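Processed glycerol phosphate lipoteichoic acid synthase 2 (Bacillus subtilis, PDB 2W8D) is a magnesium-binding member of the sulfatase family, with the alpha/beta architecture of the alkaline phosphatase clan. Local coordinates at residues Lys32-Val37 and Ile252-Gly257; Asp66-Tyr71 and Phe293-Gly298. All coordinates share one frame; numbering follows the deposited sequence.

Both contacts join strands of one mixed sheet and both are buried, but contact 1 lies nearer the middle, its centre about 10 Å from the centre of the chain against about 16 Å for contact 2. Strands 251-257 and 292-296 are neighbours, so the two run into each other: Phe293 N lies 2.8 Å from Met255 O, a probable hydrogen bond, and Ile252 packs on Ile294. Contact 1 is a parallel pairing whose side-chain meetings are apolar or aromatic. Contact 2 is a short antiparallel pairing continued into a loop, and it adds side-chain polar bonds to aromatic and apolar packing: a histidine-carboxylate bond beside an aspartate that organises the loop after helix 58-65.

Contact 1 (Lys32-Val37 and Ile252-Gly257); sequences KNVIYV and IIVMYG
Strands 33-37 and 252-257 run parallel, their axes 4.7 Å apart at closest approach and 15° from alignment, with Val34 facing Ile252 and Val37 facing Met255. Five backbone hydrogen bonds tie them, from Ile252 N to Asn33 O at 2.7 Å through to Tyr256 N and Val37 O at 3.0 Å.

On the face carrying Val34, Tyr36, Ile252 and Val254, the Tyr36 ring lies alongside Val254. Val254 CB stands over one ring face, 4.2 Å from the centroid and 19° off the normal, a CH-pi contact. Val254 CG1, anti to its backbone N (chi1 180°), reaches the Tyr36 rim at CE2, 3.6 Å away. Tyr256 crosses Tyr36 at about a right angle, bringing its CE2 to the Tyr36 ring edge, 3.8 Å from CD2. Helix 313-320 packs on this side through Val313 and Ile317.

On the other face, selenomethionine Met255 lies beside Val37, with Met255 CG 3.6 Å from Val37 CB, while Phe238 and Ile235 of helix 219-244 pack there. Helices on both faces of a central sheet make the layered alpha/beta core of this clan. Both strands lead directly toward magnesium ligands, Glu40 after one and Asp258 and His259 after the other. The metal ligands thus sit just beyond the C-terminal ends of strands whose pairing rests on backbone bonds and apolar packing.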
loop_
_atom_site.group_PDB
_atom_site.type_symbol
_atom_site.label_atom_id
_atom_site.label_comp_id
_atom_site.label_asym_id
_atom_site.label_seq_id
_atom_site.Cartn_x
_atom_site.Cartn_y
_atom_site.Cartn_z
ATOM N N LYS A 32 14.911 -4.489 -12.978
ATOM C CA LYS A 32 13.657 -5.227 -12.970
ATOM C C LYS A 32 12.386 -4.393 -13.104
ATOM O O LYS A 32 12.331 -3.210 -12.729
ATOM C CB LYS A 32 13.576 -6.164 -11.750
ATOM C CG LYS A 32 14.094 -7.591 -12.136
ATOM C CD LYS A 32 14.904 -8.233 -11.084
ATOM C CE LYS A 32 15.916 -9.178 -11.722
ATOM N NZ LYS A 32 16.675 -9.838 -10.625
ATOM N N ASN A 33 11.364 -5.026 -13.663
ATOM C CA ASN A 33 10.054 -4.468 -13.659
ATOM C C ASN A 33 9.541 -4.368 -12.205
ATOM O O ASN A 33 10.061 -5.036 -11.293
ATOM C CB ASN A 33 9.136 -5.363 -14.466
ATOM C CG ASN A 33 9.620 -5.563 -15.874
ATOM O OD1 ASN A 33 9.778 -4.608 -16.618
ATOM N ND2 ASN A 33 9.855 -6.811 -16.257
ATOM N N VAL A 34 8.538 -3.514 -12.003
ATOM C CA VAL A 34 7.846 -3.445 -10.750
ATOM C C VAL A 34 6.379 -3.692 -11.086
ATOM O O VAL A 34 5.851 -3.122 -12.048
ATOM C CB VAL A 34 8.000 -2.029 -10.076
ATOM C CG1 VAL A 34 7.153 -1.919 -8.761
ATOM C CG2 VAL A 34 9.473 -1.672 -9.852
ATOM N N ILE A 35 5.731 -4.541 -10.283
ATOM C CA ILE A 35 4.302 -4.797 -10.385
ATOM C C ILE A 35 3.713 -4.585 -8.970
ATOM O O ILE A 35 3.977 -5.360 -8.052
ATOM C CB ILE A 35 4.038 -6.257 -10.879
ATOM C CG1 ILE A 35 4.559 -6.485 -12.312
ATOM C CG2 ILE A 35 2.559 -6.612 -10.776
ATOM C CD1 ILE A 35 4.593 -7.962 -12.764
ATOM N N TYR A 36 2.939 -3.523 -8.777
ATOM C CA TYR A 36 2.282 -3.343 -7.503
ATOM C C TYR A 36 0.911 -3.972 -7.613
ATOM O O TYR A 36 0.263 -3.866 -8.665
ATOM C CB TYR A 36 2.106 -1.844 -7.171
ATOM C CG TYR A 36 3.224 -1.180 -6.441
ATOM C CD1 TYR A 36 4.300 -0.622 -7.120
ATOM C CD2 TYR A 36 3.168 -1.021 -5.058
ATOM C CE1 TYR A 36 5.326 0.054 -6.443
ATOM C CE2 TYR A 36 4.189 -0.348 -4.362
ATOM C CZ TYR A 36 5.265 0.178 -5.075
ATOM O OH TYR A 36 6.264 0.829 -4.393
ATOM N N VAL A 37 0.454 -4.582 -6.528
ATOM C CA VAL A 37 -0.930 -5.043 -6.386
ATOM C C VAL A 37 -1.540 -4.530 -5.094
ATOM O O VAL A 37 -1.044 -4.822 -4.017
ATOM C CB VAL A 37 -1.062 -6.579 -6.360
ATOM C CG1 VAL A 37 -2.532 -6.955 -6.310
ATOM C CG2 VAL A 37 -0.339 -7.203 -7.588
ATOM N N ILE A 252 9.852 -7.232 -9.685
ATOM C CA ILE A 252 9.630 -7.084 -8.275
ATOM C C ILE A 252 8.125 -6.946 -8.137
ATOM O O ILE A 252 7.518 -5.971 -8.618
ATOM C CB ILE A 252 10.296 -5.814 -7.728
ATOM C CG1 ILE A 252 11.801 -5.839 -7.957
ATOM C CG2 ILE A 252 9.993 -5.621 -6.230
ATOM C CD1 ILE A 252 12.431 -4.496 -7.601
ATOM N N ILE A 253 7.514 -7.932 -7.488
ATOM C CA ILE A 253 6.082 -7.871 -7.216
ATOM C C ILE A 253 5.928 -7.421 -5.786
ATOM O O ILE A 253 6.541 -7.992 -4.887
ATOM C CB ILE A 253 5.434 -9.247 -7.449
ATOM C CG1 ILE A 253 5.681 -9.682 -8.921
ATOM C CG2 ILE A 253 3.949 -9.227 -7.016
ATOM C CD1 ILE A 253 5.446 -11.111 -9.239
ATOM N N VAL A 254 5.131 -6.378 -5.589
ATOM C CA VAL A 254 4.910 -5.771 -4.288
ATOM C C VAL A 254 3.409 -5.729 -4.065
ATOM O O VAL A 254 2.691 -5.055 -4.820
ATOM C CB VAL A 254 5.321 -4.270 -4.330
ATOM C CG1 VAL A 254 5.093 -3.591 -2.972
ATOM C CG2 VAL A 254 6.727 -4.084 -4.847
HETATM N N MSE A 255 2.929 -6.379 -3.008
HETATM C CA MSE A 255 1.497 -6.426 -2.725
HETATM C C MSE A 255 1.176 -5.955 -1.347
HETATM O O MSE A 255 1.836 -6.345 -0.366
HETATM C CB MSE A 255 0.930 -7.820 -2.920
HETATM C CG MSE A 255 1.271 -8.360 -4.292
HETATM SE SE MSE A 255 0.356 -10.031 -4.588
HETATM C CE MSE A 255 1.280 -11.152 -3.244
ATOM N N TYR A 256 0.105 -5.178 -1.257
ATOM C CA TYR A 256 -0.278 -4.611 0.026
ATOM C C TYR A 256 -1.787 -4.515 0.211
ATOM O O TYR A 256 -2.527 -4.128 -0.719
ATOM C CB TYR A 256 0.330 -3.206 0.153
ATOM C CG TYR A 256 -0.178 -2.231 -0.869
ATOM C CD1 TYR A 256 -1.200 -1.354 -0.550
ATOM C CD2 TYR A 256 0.379 -2.159 -2.150
ATOM C CE1 TYR A 256 -1.709 -0.449 -1.488
ATOM C CE2 TYR A 256 -0.130 -1.268 -3.109
ATOM C CZ TYR A 256 -1.157 -0.393 -2.762
ATOM O OH TYR A 256 -1.663 0.555 -3.649
ATOM N N GLY A 257 -2.240 -4.788 1.435
ATOM C CA GLY A 257 -3.619 -4.455 1.777
ATOM C C GLY A 257 -3.702 -2.937 1.822
ATOM O O GLY A 257 -2.782 -2.291 2.340
#

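Contact 2 (Asp66-Tyr71 and Phe293-Gly298); sequences DNETFY and FIHAAG
His295 NE2 donates to Glu68 OE1 at 2.7 Å, the shortest polar bond across the contact, with an N-H...O angle of 162°. OE1 lies close to the imidazole plane, but the donor comes to its anti side tilted 30° out of the carboxylate plane. This carboxylate could favour a protonated imidazole, whose ring also stacks with Tyr248.

Glu68, its chain extended beyond CG, projects from an Asx turn that Asp66 forms just after helix 58-65. Asp66 OD1 accepts from Thr69 N at 2.7 Å on the syn side, modestly out of plane, and from Glu68 N well above the carboxylate plane, both on the same face; Lys303 adds a salt bridge. Asp66 OD2 uses its syn lone pair for Thr69 OG1 at 2.6 Å, fixing the hydroxyl at the edge of the His295 ring.

Beyond the turn, strand 70-76 joins antiparallel to strand 292-296, which in turn borders strand 251-257 in the mixed sheet of the sulfatase fold. Phe70 N donates a hydrogen bond of 3.0 Å to Ile294 O; the Phe70 ring turns its edge to that oxygen with CD2 at 3.3 Å, and the methyl CG2 of Thr69 lies close by. The return bond, Ile294 N to Phe70 O, makes Phe70 and Ile294 a hydrogen-bonded antiparallel pair.

Tyr71 and Phe293, next along, form a non-hydrogen-bonded pair whose rings make an offset stack, centroids 4.8 Å apart. Tyr71 swings its ring away from its own amide nitrogen (chi1 173°), which carries CD1 over the rim of one Phe293 face, 3.4 Å from Phe293 CE1. Leu63 and Ala64 of helix 58-65 also touch Phe293.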
loop_
_atom_site.group_PDB
_atom_site.type_symbol
_atom_site.label_atom_id
_atom_site.label_comp_id
_atom_site.label_asym_id
_atom_site.label_seq_id
_atom_site.Cartn_x
_atom_site.Cartn_y
_atom_site.Cartn_z
ATOM N N ASP A 66 7.201 -18.902 2.815
ATOM C CA ASP A 66 8.225 -19.428 1.901
ATOM C C ASP A 66 9.631 -18.952 2.248
ATOM O O ASP A 66 9.825 -18.137 3.127
ATOM C CB ASP A 66 7.881 -19.178 0.409
ATOM C CG ASP A 66 7.975 -17.713 0.002
ATOM O OD1 ASP A 66 8.665 -16.926 0.678
ATOM O OD2 ASP A 66 7.358 -17.338 -1.017
ATOM N N ASN A 67 10.611 -19.467 1.528
ATOM C CA ASN A 67 12.000 -19.131 1.758
ATOM C C ASN A 67 12.515 -17.956 0.915
ATOM O O ASN A 67 13.702 -17.649 0.952
ATOM C CB ASN A 67 12.854 -20.377 1.539
ATOM C CG ASN A 67 12.584 -21.071 0.179
ATOM O OD1 ASN A 67 11.997 -20.495 -0.747
ATOM N ND2 ASN A 67 13.037 -22.320 0.067
ATOM N N GLU A 68 11.631 -17.283 0.180
ATOM C CA GLU A 68 12.067 -16.287 -0.820
ATOM C C GLU A 68 11.345 -14.948 -0.799
ATOM O O GLU A 68 11.898 -13.940 -1.232
ATOM C CB GLU A 68 12.042 -16.871 -2.251
ATOM C CG GLU A 68 10.697 -17.417 -2.750
ATOM C CD GLU A 68 10.814 -18.097 -4.132
ATOM O OE1 GLU A 68 11.129 -17.396 -5.130
ATOM O OE2 GLU A 68 10.589 -19.332 -4.229
ATOM N N THR A 69 10.113 -14.927 -0.303
ATOM C CA THR A 69 9.312 -13.709 -0.334
ATOM C C THR A 69 9.467 -12.940 0.978
ATOM O O THR A 69 9.418 -13.532 2.053
ATOM C CB THR A 69 7.846 -14.050 -0.593
ATOM O OG1 THR A 69 7.762 -14.909 -1.733
ATOM C CG2 THR A 69 7.018 -12.798 -0.840
ATOM N N PHE A 70 9.707 -11.632 0.871
ATOM C CA PHE A 70 9.719 -10.750 2.030
ATOM C C PHE A 70 8.288 -10.616 2.451
ATOM O O PHE A 70 7.436 -10.245 1.638
ATOM C CB PHE A 70 10.162 -9.327 1.716
ATOM C CG PHE A 70 11.617 -9.163 1.345
ATOM C CD1 PHE A 70 12.579 -8.979 2.318
ATOM C CD2 PHE A 70 11.998 -9.065 0.016
ATOM C CE1 PHE A 70 13.891 -8.770 1.976
ATOM C CE2 PHE A 70 13.307 -8.845 -0.335
ATOM C CZ PHE A 70 14.256 -8.700 0.640
ATOM N N TYR A 71 8.018 -10.912 3.713
ATOM C CA TYR A 71 6.712 -10.647 4.285
ATOM C C TYR A 71 6.914 -9.812 5.556
ATOM O O TYR A 71 7.812 -10.106 6.343
ATOM C CB TYR A 71 5.978 -11.957 4.599
ATOM C CG TYR A 71 4.677 -11.732 5.352
ATOM C CD1 TYR A 71 3.647 -10.992 4.766
ATOM C CD2 TYR A 71 4.490 -12.228 6.645
ATOM C CE1 TYR A 71 2.464 -10.767 5.435
ATOM C CE2 TYR A 71 3.292 -11.992 7.352
ATOM C CZ TYR A 71 2.294 -11.257 6.729
ATOM O OH TYR A 71 1.105 -10.988 7.368
ATOM N N PHE A 293 3.829 -7.782 0.945
ATOM C CA PHE A 293 4.669 -8.850 0.379
ATOM C C PHE A 293 5.555 -8.203 -0.685
ATOM O O PHE A 293 5.074 -7.357 -1.435
ATOM C CB PHE A 293 3.810 -9.922 -0.325
ATOM C CG PHE A 293 2.914 -10.686 0.586
ATOM C CD1 PHE A 293 3.350 -11.854 1.174
ATOM C CD2 PHE A 293 1.617 -10.243 0.857
ATOM C CE1 PHE A 293 2.513 -12.584 2.041
ATOM C CE2 PHE A 293 0.787 -10.974 1.693
ATOM C CZ PHE A 293 1.249 -12.153 2.288
ATOM N N ILE A 294 6.839 -8.560 -0.716
ATOM C CA ILE A 294 7.723 -8.140 -1.790
ATOM C C ILE A 294 8.489 -9.377 -2.282
ATOM O O ILE A 294 9.273 -9.962 -1.530
ATOM C CB ILE A 294 8.775 -7.083 -1.346
ATOM C CG1 ILE A 294 8.137 -5.793 -0.868
ATOM C CG2 ILE A 294 9.714 -6.771 -2.472
ATOM C CD1 ILE A 294 9.140 -4.869 -0.243
ATOM N N HIS A 295 8.244 -9.773 -3.524
ATOM C CA HIS A 295 9.064 -10.790 -4.145
ATOM C C HIS A 295 9.883 -10.106 -5.216
ATOM O O HIS A 295 9.360 -9.652 -6.221
ATOM C CB HIS A 295 8.235 -11.939 -4.712
ATOM C CG HIS A 295 9.074 -13.061 -5.251
ATOM N ND1 HIS A 295 9.555 -13.076 -6.539
ATOM C CD2 HIS A 295 9.558 -14.181 -4.657
ATOM C CE1 HIS A 295 10.300 -14.155 -6.725
ATOM N NE2 HIS A 295 10.315 -14.843 -5.595
ATOM N N ALA A 296 11.167 -9.953 -4.923
ATOM C CA ALA A 296 12.124 -9.352 -5.805
ATOM C C ALA A 296 12.906 -10.530 -6.314
ATOM O O ALA A 296 13.544 -11.263 -5.535
ATOM C CB ALA A 296 13.005 -8.417 -5.048
ATOM N N ALA A 297 12.836 -10.743 -7.621
ATOM C CA ALA A 297 13.475 -11.914 -8.233
ATOM C C ALA A 297 14.975 -11.716 -8.282
ATOM O O ALA A 297 15.447 -10.620 -8.638
ATOM C CB ALA A 297 12.932 -12.131 -9.627
ATOM N N GLY A 298 15.722 -12.774 -7.963
ATOM C CA GLY A 298 17.172 -12.666 -7.837
ATOM C C GLY A 298 17.621 -12.298 -6.431
ATOM O O GLY A 298 18.827 -12.336 -6.146
#